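Local coordinates for polyphosphate kinase (Porphyromonas gingivalis, PDB 2O8R), which probably catalyses the reversible transfer of the terminal phosphate of ATP to a growing chain of inorganic polyphosphate, with magnesium as cofactor, at residues 319-324 with 592-597; 348-353 with 471-476. The protein carries 3 engineered substitutions. All blocks are in the same frame, centred on the assembly; numbering follows the deposited sequence.

Contact 1 (319-324 with 592-597); sequences TLTPEP and DMYLEH. With SO4 (sulfate ion), chain F.
T319 and M593 form the closest backbone pair of this contact, with their CA atoms 9.0 Å apart, so side chains rather than main chains bridge the space between the extended loop 319-324 and the turn that leads into strand 595-596. M593, a selenomethionine, buries the most surface in this contact. Its CG stands anti to the backbone N (chi1 -164°) and the chain stays straight through chi2 (-178°), which carries SE out to the loop before the chain bends at its last torsion. There the side chains of T319 and M593 lie alongside each other, running opposite ways, with T319 OG1 3.3 Å from M593 SE. The hydroxyl has its polar partner elsewhere, in a hydrogen bond with D37, so its approach to the selenium counts as packing. The methyl T321 CG2 meets the same selenium at 3.9 Å, the T321 branch roughly perpendicular to the M593 chain. Y594 makes a second, smaller patch through its phenolic end: its OH lies 3.9 Å from T321 CB and 3.9 Å from P322 CD. The T321 methyl approaches the ring obliquely. At the far end of 592-597, well away from the loop, H597 NE2 donates to O1 of a sulfate at 2.7 Å, with the oxygen near the ring plane and a bent N-H...O angle of 138°; R599 binds the same ion. H597 is predicted to bind ATP, and the sulfate, though probably from the crystallisation liquor, is consistent with a phosphate-binding position. With neither hydrogen bond nor salt bridge between the segments, the loop rests against the turn by shape, and both also pack on helix 678-691, P322 on Y683 and M593 on Q679.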
ATOM      1  N   THR A 319      19.751 -17.912  -3.653  1.00 47.11           N
ATOM      2  CA  THR A 319      20.330 -18.315  -2.368  1.00 54.81           C
ATOM      3  C   THR A 319      19.280 -18.281  -1.291  1.00 44.34           C
ATOM      4  O   THR A 319      18.596 -17.277  -1.111  1.00 43.34           O
ATOM      5  CB  THR A 319      21.506 -17.432  -1.916  1.00 30.49           C
ATOM      6  OG1 THR A 319      21.181 -16.072  -2.191  1.00 77.33           O
ATOM      7  CG2 THR A 319      22.786 -17.816  -2.680  1.00 52.84           C
ATOM      8  N   LEU A 320      19.142 -19.401  -0.594  1.00 50.46           N
ATOM      9  CA  LEU A 320      18.213 -19.495   0.515  1.00 45.88           C
ATOM     10  C   LEU A 320      18.831 -18.866   1.750  1.00 47.35           C
ATOM     11  O   LEU A 320      19.868 -19.321   2.232  1.00 68.14           O
ATOM     12  CB  LEU A 320      17.846 -20.956   0.765  1.00 57.12           C
ATOM     13  CG  LEU A 320      17.442 -21.419   2.164  1.00 62.70           C
ATOM     14  CD1 LEU A 320      16.019 -21.005   2.512  1.00 60.19           C
ATOM     15  CD2 LEU A 320      17.608 -22.915   2.239  1.00 39.96           C
ATOM     16  N   THR A 321      18.200 -17.815   2.261  1.00 48.02           N
ATOM     17  CA  THR A 321      18.678 -17.191   3.484  1.00 46.25           C
ATOM     18  C   THR A 321      18.265 -18.020   4.707  1.00 49.74           C
ATOM     19  O   THR A 321      17.120 -18.447   4.811  1.00 55.99           O
ATOM     20  CB  THR A 321      18.178 -15.757   3.611  1.00 47.56           C
ATOM     21  OG1 THR A 321      16.785 -15.777   3.921  1.00 68.70           O
ATOM     22  CG2 THR A 321      18.428 -14.982   2.302  1.00 43.86           C
ATOM     23  N   PRO A 322      19.207 -18.254   5.636  1.00 51.93           N
ATOM     24  CA  PRO A 322      18.972 -19.159   6.753  1.00 54.48           C
ATOM     25  C   PRO A 322      17.976 -18.633   7.777  1.00 59.29           C
ATOM     26  O   PRO A 322      17.616 -17.455   7.770  1.00 64.07           O
ATOM     27  CB  PRO A 322      20.351 -19.289   7.408  1.00 45.34           C
ATOM     28  CG  PRO A 322      21.325 -18.746   6.417  1.00 61.34           C
ATOM     29  CD  PRO A 322      20.558 -17.681   5.694  1.00 52.61           C
ATOM     30  N   GLU A 323      17.546 -19.531   8.653  1.00 63.80           N
ATOM     31  CA  GLU A 323      16.555 -19.229   9.650  1.00 44.13           C
ATOM     32  C   GLU A 323      17.194 -18.379  10.713  1.00 45.99           C
ATOM     33  O   GLU A 323      18.236 -18.743  11.253  1.00 57.26           O
ATOM     34  CB  GLU A 323      16.038 -20.518  10.266  1.00 57.30           C
ATOM     35  CG  GLU A 323      14.698 -20.372  10.952  1.00 80.02           C
ATOM     36  CD  GLU A 323      14.247 -21.664  11.590  1.00107.30           C
ATOM     37  OE1 GLU A 323      15.121 -22.495  11.934  1.00105.52           O
ATOM     38  OE2 GLU A 323      13.020 -21.850  11.743  1.00120.56           O
ATOM     39  N   PRO A 324      16.585 -17.225  11.002  1.00 47.21           N
ATOM     40  CA  PRO A 324      17.129 -16.294  11.983  1.00 48.55           C
ATOM     41  C   PRO A 324      17.190 -16.862  13.391  1.00 54.03           C
ATOM     42  O   PRO A 324      16.193 -17.355  13.914  1.00 67.36           O
ATOM     43  CB  PRO A 324      16.168 -15.110  11.922  1.00 30.54           C
ATOM     44  CG  PRO A 324      15.499 -15.229  10.593  1.00 40.55           C
ATOM     45  CD  PRO A 324      15.369 -16.699  10.361  1.00 40.26           C
ATOM     46  N   ASP A 592      27.558  -7.708  -0.688  1.00 37.17           N
ATOM     47  CA  ASP A 592      27.050  -9.064  -0.784  1.00 43.60           C
ATOM     48  C   ASP A 592      25.514  -8.927  -0.762  1.00 58.28           C
ATOM     49  O   ASP A 592      24.985  -7.819  -0.924  1.00 40.26           O
ATOM     50  CB  ASP A 592      27.559  -9.871   0.412  1.00 33.47           C
ATOM     51  CG  ASP A 592      27.619 -11.387   0.160  1.00 53.58           C
ATOM     52  OD1 ASP A 592      27.113 -11.883  -0.868  1.00 56.77           O
ATOM     53  OD2 ASP A 592      28.179 -12.100   1.024  1.00 61.14           O
HETATM   54  N   MSE A 593      24.802 -10.034  -0.552  1.00 54.20           N
HETATM   55  CA  MSE A 593      23.339 -10.021  -0.567  1.00 53.31           C
HETATM   56  C   MSE A 593      22.680  -9.093   0.464  1.00 48.22           C
HETATM   57  O   MSE A 593      21.685  -8.430   0.155  1.00 55.13           O
HETATM   58  CB  MSE A 593      22.801 -11.429  -0.392  1.00 54.00           C
HETATM   59  CG  MSE A 593      21.350 -11.546  -0.788  1.00 72.42           C
HETATM   60 SE   MSE A 593      20.622 -13.322  -0.518  1.00 79.17          SE
HETATM   61  CE  MSE A 593      19.347 -13.299  -2.000  1.00101.15           C
ATOM     62  N   TYR A 594      23.218  -9.065   1.684  1.00 40.29           N
ATOM     63  CA  TYR A 594      22.716  -8.172   2.715  1.00 42.97           C
ATOM     64  C   TYR A 594      23.385  -6.834   2.558  1.00 44.69           C
ATOM     65  O   TYR A 594      24.555  -6.762   2.198  1.00 51.58           O
ATOM     66  CB  TYR A 594      23.010  -8.691   4.128  1.00 46.75           C
ATOM     67  CG  TYR A 594      22.469 -10.061   4.447  1.00 54.88           C
ATOM     68  CD1 TYR A 594      21.281 -10.518   3.895  1.00 52.59           C
ATOM     69  CD2 TYR A 594      23.132 -10.884   5.338  1.00 54.75           C
ATOM     70  CE1 TYR A 594      20.802 -11.756   4.189  1.00 48.20           C
ATOM     71  CE2 TYR A 594      22.653 -12.118   5.646  1.00 52.38           C
ATOM     72  CZ  TYR A 594      21.494 -12.559   5.068  1.00 56.34           C
ATOM     73  OH  TYR A 594      21.024 -13.812   5.383  1.00 66.28           O
ATOM     74  N   LEU A 595      22.649  -5.766   2.828  1.00 41.65           N
ATOM     75  CA  LEU A 595      23.241  -4.448   2.757  1.00 43.10           C
ATOM     76  C   LEU A 595      24.022  -4.214   4.049  1.00 57.22           C
ATOM     77  O   LEU A 595      23.462  -4.238   5.154  1.00 51.39           O
ATOM     78  CB  LEU A 595      22.172  -3.388   2.500  1.00 35.05           C
ATOM     79  CG  LEU A 595      22.601  -1.948   2.233  1.00 51.56           C
ATOM     80  CD1 LEU A 595      21.856  -1.322   1.059  1.00 33.55           C
ATOM     81  CD2 LEU A 595      22.365  -1.147   3.466  1.00 40.45           C
ATOM     82  N   GLU A 596      25.330  -4.036   3.888  1.00 62.57           N
ATOM     83  CA  GLU A 596      26.252  -3.867   5.005  1.00 49.08           C
ATOM     84  C   GLU A 596      26.086  -2.487   5.616  1.00 53.21           C
ATOM     85  O   GLU A 596      26.734  -1.523   5.220  1.00 53.67           O
ATOM     86  CB  GLU A 596      27.680  -4.077   4.529  1.00 35.41           C
ATOM     87  CG  GLU A 596      28.018  -5.520   4.207  1.00 45.19           C
ATOM     88  CD  GLU A 596      28.086  -6.407   5.443  1.00 44.29           C
ATOM     89  OE1 GLU A 596      28.436  -5.914   6.533  1.00 54.40           O
ATOM     90  OE2 GLU A 596      27.790  -7.606   5.326  1.00 52.08           O
ATOM     91  N   HIS A 597      25.212  -2.403   6.605  1.00 43.64           N
ATOM     92  CA  HIS A 597      24.708  -1.114   6.984  1.00 39.12           C
ATOM     93  C   HIS A 597      25.208  -0.702   8.342  1.00 34.80           C
ATOM     94  O   HIS A 597      25.047   0.447   8.733  1.00 40.75           O
ATOM     95  CB  HIS A 597      23.174  -1.131   6.939  1.00 29.12           C
ATOM     96  CG  HIS A 597      22.553   0.212   7.129  1.00 41.80           C
ATOM     97  ND1 HIS A 597      22.084   0.645   8.351  1.00 40.87           N
ATOM     98  CD2 HIS A 597      22.346   1.226   6.262  1.00 36.06           C
ATOM     99  CE1 HIS A 597      21.596   1.863   8.220  1.00 40.79           C
ATOM    100  NE2 HIS A 597      21.741   2.237   6.961  1.00 45.14           N
TER
HETATM  101  S   SO4 F 707      20.080   5.356   7.083  1.00 81.62           S
HETATM  102  O1  SO4 F 707      19.922   4.082   6.386  1.00 92.46           O
HETATM  103  O2  SO4 F 707      20.660   6.339   6.156  1.00 68.92           O
HETATM  104  O3  SO4 F 707      18.773   5.821   7.544  1.00102.70           O
HETATM  105  O4  SO4 F 707      20.901   5.162   8.275  1.00 68.69           O

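Contact 2 (348-353 with 471-476); sequences HVPYYT and ARIYSD. With SO4 (sulfate ion), chain G.
I473 meets P350 because its chi1 of -55° sets CG2 anti to the backbone N, bringing that methyl to 3.7 Å from P350 CB as the two side chains cross at a slant. S475 has its OG anti to the backbone N (chi1 166°), where two waters can use it: one 2.7 Å from OG, which also donates to V349 O and D476 O, and a second that joins S475 OG to Y351 OH, lying 2.8 Å from the phenol oxygen. V349 and D476 are a hydrogen-bonded antiparallel pair: V349 N donates to D476 O at 3.0 Å, and D476 N returns a 3.0 Å bond to V349 O. S475 CA accompanies them with a CA-H...O approach to V349 O. On the same face of the sheet, V349 CG2 packs 3.8 Å from D476 CB. Just ahead of strand 474-481, R472 N donates to O4 of a sulfate at 2.7 Å, with T470 binding the same ion. The two N-H...O bonds thus set the register at V349 and D476, next to the strand that carries Y474, predicted to bind ATP, whose ring turns away from segment 348-353.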
ATOM      1  N   HIS A 348      22.395  -8.931  16.101  1.00 39.12           N
ATOM      2  CA  HIS A 348      22.901  -8.696  14.768  1.00 48.82           C
ATOM      3  C   HIS A 348      21.887  -9.204  13.772  1.00 42.97           C
ATOM      4  O   HIS A 348      21.724 -10.414  13.582  1.00 51.85           O
ATOM      5  CB  HIS A 348      24.229  -9.424  14.579  1.00 46.42           C
ATOM      6  CG  HIS A 348      25.240  -9.110  15.636  1.00 59.35           C
ATOM      7  ND1 HIS A 348      25.930  -7.917  15.672  1.00 51.23           N
ATOM      8  CD2 HIS A 348      25.678  -9.833  16.693  1.00 58.11           C
ATOM      9  CE1 HIS A 348      26.746  -7.919  16.710  1.00 54.42           C
ATOM     10  NE2 HIS A 348      26.613  -9.069  17.344  1.00 62.45           N
ATOM     11  N   VAL A 349      21.204  -8.284  13.118  1.00 39.07           N
ATOM     12  CA  VAL A 349      20.152  -8.720  12.230  1.00 47.48           C
ATOM     13  C   VAL A 349      20.521  -8.723  10.791  1.00 52.61           C
ATOM     14  O   VAL A 349      21.245  -7.837  10.334  1.00 50.10           O
ATOM     15  CB  VAL A 349      18.865  -7.867  12.278  1.00 50.63           C
ATOM     16  CG1 VAL A 349      18.196  -7.962  13.622  1.00 37.30           C
ATOM     17  CG2 VAL A 349      19.141  -6.405  11.835  1.00 30.18           C
ATOM     18  N   PRO A 350      20.287  -9.878  10.199  1.00 55.91           N
ATOM     19  CA  PRO A 350      19.328 -10.730   9.552  1.00 38.51           C
ATOM     20  C   PRO A 350      19.537 -12.022  10.356  1.00 48.81           C
ATOM     21  O   PRO A 350      18.587 -12.756  10.601  1.00 73.15           O
ATOM     22  CB  PRO A 350      19.852 -10.862   8.129  1.00 27.00           C
ATOM     23  CG  PRO A 350      21.127 -10.050   8.090  1.00 54.71           C
ATOM     24  CD  PRO A 350      21.574 -10.017   9.514  1.00 45.06           C
ATOM     25  N   TYR A 351      20.786 -12.228  10.808  1.00 51.30           N
ATOM     26  CA  TYR A 351      21.263 -13.394  11.568  1.00 52.93           C
ATOM     27  C   TYR A 351      20.396 -13.736  12.784  1.00 54.76           C
ATOM     28  O   TYR A 351      20.076 -14.896  13.009  1.00 56.78           O
ATOM     29  CB  TYR A 351      22.721 -13.182  12.015  1.00 62.23           C
ATOM     30  CG  TYR A 351      23.658 -12.636  10.939  1.00 62.35           C
ATOM     31  CD1 TYR A 351      23.948 -13.378   9.804  1.00 47.77           C
ATOM     32  CD2 TYR A 351      24.266 -11.392  11.074  1.00 45.74           C
ATOM     33  CE1 TYR A 351      24.795 -12.899   8.823  1.00 49.69           C
ATOM     34  CE2 TYR A 351      25.103 -10.895  10.079  1.00 40.94           C
ATOM     35  CZ  TYR A 351      25.374 -11.663   8.959  1.00 51.68           C
ATOM     36  OH  TYR A 351      26.218 -11.206   7.963  1.00 50.39           O
ATOM     37  N   TYR A 352      20.022 -12.721  13.555  1.00 42.38           N
ATOM     38  CA  TYR A 352      19.029 -12.866  14.606  1.00 45.02           C
ATOM     39  C   TYR A 352      17.722 -12.284  14.098  1.00 63.84           C
ATOM     40  O   TYR A 352      17.734 -11.555  13.099  1.00 70.15           O
ATOM     41  CB  TYR A 352      19.453 -12.097  15.845  1.00 47.57           C
ATOM     42  CG  TYR A 352      20.581 -12.728  16.627  1.00 61.19           C
ATOM     43  CD1 TYR A 352      20.317 -13.540  17.722  1.00 54.08           C
ATOM     44  CD2 TYR A 352      21.909 -12.495  16.285  1.00 45.68           C
ATOM     45  CE1 TYR A 352      21.330 -14.112  18.450  1.00 40.05           C
ATOM     46  CE2 TYR A 352      22.941 -13.073  17.005  1.00 57.88           C
ATOM     47  CZ  TYR A 352      22.646 -13.882  18.090  1.00 67.85           C
ATOM     48  OH  TYR A 352      23.670 -14.457  18.821  1.00 65.96           O
ATOM     49  N   THR A 353      16.606 -12.598  14.772  1.00 53.29           N
ATOM     50  CA  THR A 353      15.303 -12.018  14.427  1.00 53.42           C
ATOM     51  C   THR A 353      15.264 -10.536  14.671  1.00 47.71           C
ATOM     52  O   THR A 353      16.104  -9.978  15.370  1.00 53.85           O
ATOM     53  CB  THR A 353      14.105 -12.588  15.254  1.00 66.32           C
ATOM     54  OG1 THR A 353      14.581 -13.202  16.458  1.00 60.50           O
ATOM     55  CG2 THR A 353      13.270 -13.577  14.431  1.00 72.96           C
ATOM     56  N   ALA A 471      12.687  -4.651   0.764  1.00 74.95           N
ATOM     57  CA  ALA A 471      12.821  -5.955   0.109  1.00 75.06           C
ATOM     58  C   ALA A 471      14.252  -6.464   0.198  1.00 75.24           C
ATOM     59  O   ALA A 471      14.486  -7.665   0.351  1.00 71.56           O
ATOM     60  CB  ALA A 471      12.368  -5.885  -1.334  1.00 77.77           C
ATOM     61  N   ARG A 472      15.200  -5.537   0.093  1.00 68.38           N
ATOM     62  CA  ARG A 472      16.598  -5.807   0.402  1.00 58.32           C
ATOM     63  C   ARG A 472      16.737  -6.013   1.902  1.00 59.81           C
ATOM     64  O   ARG A 472      16.159  -5.272   2.707  1.00 56.38           O
ATOM     65  CB  ARG A 472      17.476  -4.633  -0.020  1.00 49.27           C
ATOM     66  CG  ARG A 472      18.959  -4.831   0.195  1.00 58.82           C
ATOM     67  CD  ARG A 472      19.622  -5.505  -0.986  1.00 38.60           C
ATOM     68  NE  ARG A 472      20.768  -4.715  -1.431  1.00 70.29           N
ATOM     69  CZ  ARG A 472      22.035  -5.002  -1.151  1.00 58.59           C
ATOM     70  NH1 ARG A 472      22.333  -6.074  -0.445  1.00 85.50           N
ATOM     71  NH2 ARG A 472      23.008  -4.224  -1.592  1.00 74.12           N
ATOM     72  N   ILE A 473      17.510  -7.023   2.274  1.00 49.71           N
ATOM     73  CA  ILE A 473      17.756  -7.294   3.664  1.00 46.96           C
ATOM     74  C   ILE A 473      18.941  -6.470   4.155  1.00 51.20           C
ATOM     75  O   ILE A 473      19.988  -6.436   3.515  1.00 67.01           O
ATOM     76  CB  ILE A 473      17.958  -8.789   3.878  1.00 57.53           C
ATOM     77  CG1 ILE A 473      16.750  -9.532   3.307  1.00 38.84           C
ATOM     78  CG2 ILE A 473      18.134  -9.107   5.366  1.00 56.72           C
ATOM     79  CD1 ILE A 473      16.937 -11.021   3.163  1.00 34.24           C
ATOM     80  N   TYR A 474      18.746  -5.786   5.283  1.00 52.51           N
ATOM     81  CA  TYR A 474      19.784  -4.951   5.904  1.00 46.37           C
ATOM     82  C   TYR A 474      20.506  -5.685   7.016  1.00 39.31           C
ATOM     83  O   TYR A 474      19.879  -6.245   7.897  1.00 51.65           O
ATOM     84  CB  TYR A 474      19.169  -3.673   6.504  1.00 38.83           C
ATOM     85  CG  TYR A 474      19.008  -2.545   5.512  1.00 51.48           C
ATOM     86  CD1 TYR A 474      18.462  -2.777   4.249  1.00 42.01           C
ATOM     87  CD2 TYR A 474      19.395  -1.252   5.833  1.00 42.02           C
ATOM     88  CE1 TYR A 474      18.316  -1.775   3.346  1.00 43.72           C
ATOM     89  CE2 TYR A 474      19.253  -0.221   4.912  1.00 61.98           C
ATOM     90  CZ  TYR A 474      18.710  -0.499   3.669  1.00 55.11           C
ATOM     91  OH  TYR A 474      18.538   0.488   2.731  1.00 62.74           O
ATOM     92  N   SER A 475      21.829  -5.681   6.973  1.00 54.20           N
ATOM     93  CA  SER A 475      22.610  -6.086   8.125  1.00 43.12           C
ATOM     94  C   SER A 475      22.746  -4.861   9.042  1.00 39.04           C
ATOM     95  O   SER A 475      23.141  -3.778   8.594  1.00 43.17           O
ATOM     96  CB  SER A 475      23.967  -6.641   7.671  1.00 40.70           C
ATOM     97  OG  SER A 475      24.890  -6.767   8.738  1.00 51.61           O
ATOM     98  N   ASP A 476      22.390  -5.026  10.313  1.00 43.25           N
ATOM     99  CA  ASP A 476      22.478  -3.940  11.294  1.00 40.38           C
ATOM    100  C   ASP A 476      22.790  -4.484  12.685  1.00 53.67           C
ATOM    101  O   ASP A 476      22.654  -5.691  12.943  1.00 54.50           O
ATOM    102  CB  ASP A 476      21.162  -3.166  11.364  1.00 43.01           C
ATOM    103  CG  ASP A 476      21.059  -2.093  10.325  1.00 41.74           C
ATOM    104  OD1 ASP A 476      22.006  -1.296  10.190  1.00 59.58           O
ATOM    105  OD2 ASP A 476      20.013  -2.040   9.652  1.00 63.95           O
TER
HETATM  106  S   SO4 G 708      13.490  -2.190  -1.124  1.00114.61           S
HETATM  107  O1  SO4 G 708      12.224  -2.612  -0.538  1.00123.74           O
HETATM  108  O2  SO4 G 708      13.240  -1.703  -2.476  1.00134.55           O
HETATM  109  O3  SO4 G 708      14.078  -1.121  -0.324  1.00126.73           O
HETATM  110  O4  SO4 G 708      14.425  -3.306  -1.178  1.00127.45           O
HETATM  111  O   HOH W   1      24.039  -7.664  11.132  1.00 45.20           O
HETATM  112  O   HOH W   2      27.076  -8.547   8.144  1.00 46.33           O

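Contacts 1 and 2 lie with centres 7 Å apart and share a sheet, strand 595-596 running parallel to strand 474-481. L595 N is 2.8 Å from I473 O, probably one of several backbone hydrogen bonds by which strand 595-596, from the second C-terminal domain, joins strand 474-481 of the first. The Y594 side chain, part of contact 1, also packs on P350 and I473 of contact 2. Nearer the predicted nucleotide site, H597 ND1 is 2.7 Å from D476 OD1, probably hydrogen-bonded, and the rings of H597 and Y474 meet with planes at about 50°. D476 of contact 2 thus probably helps to orient H597, whose other nitrogen holds the sulfate.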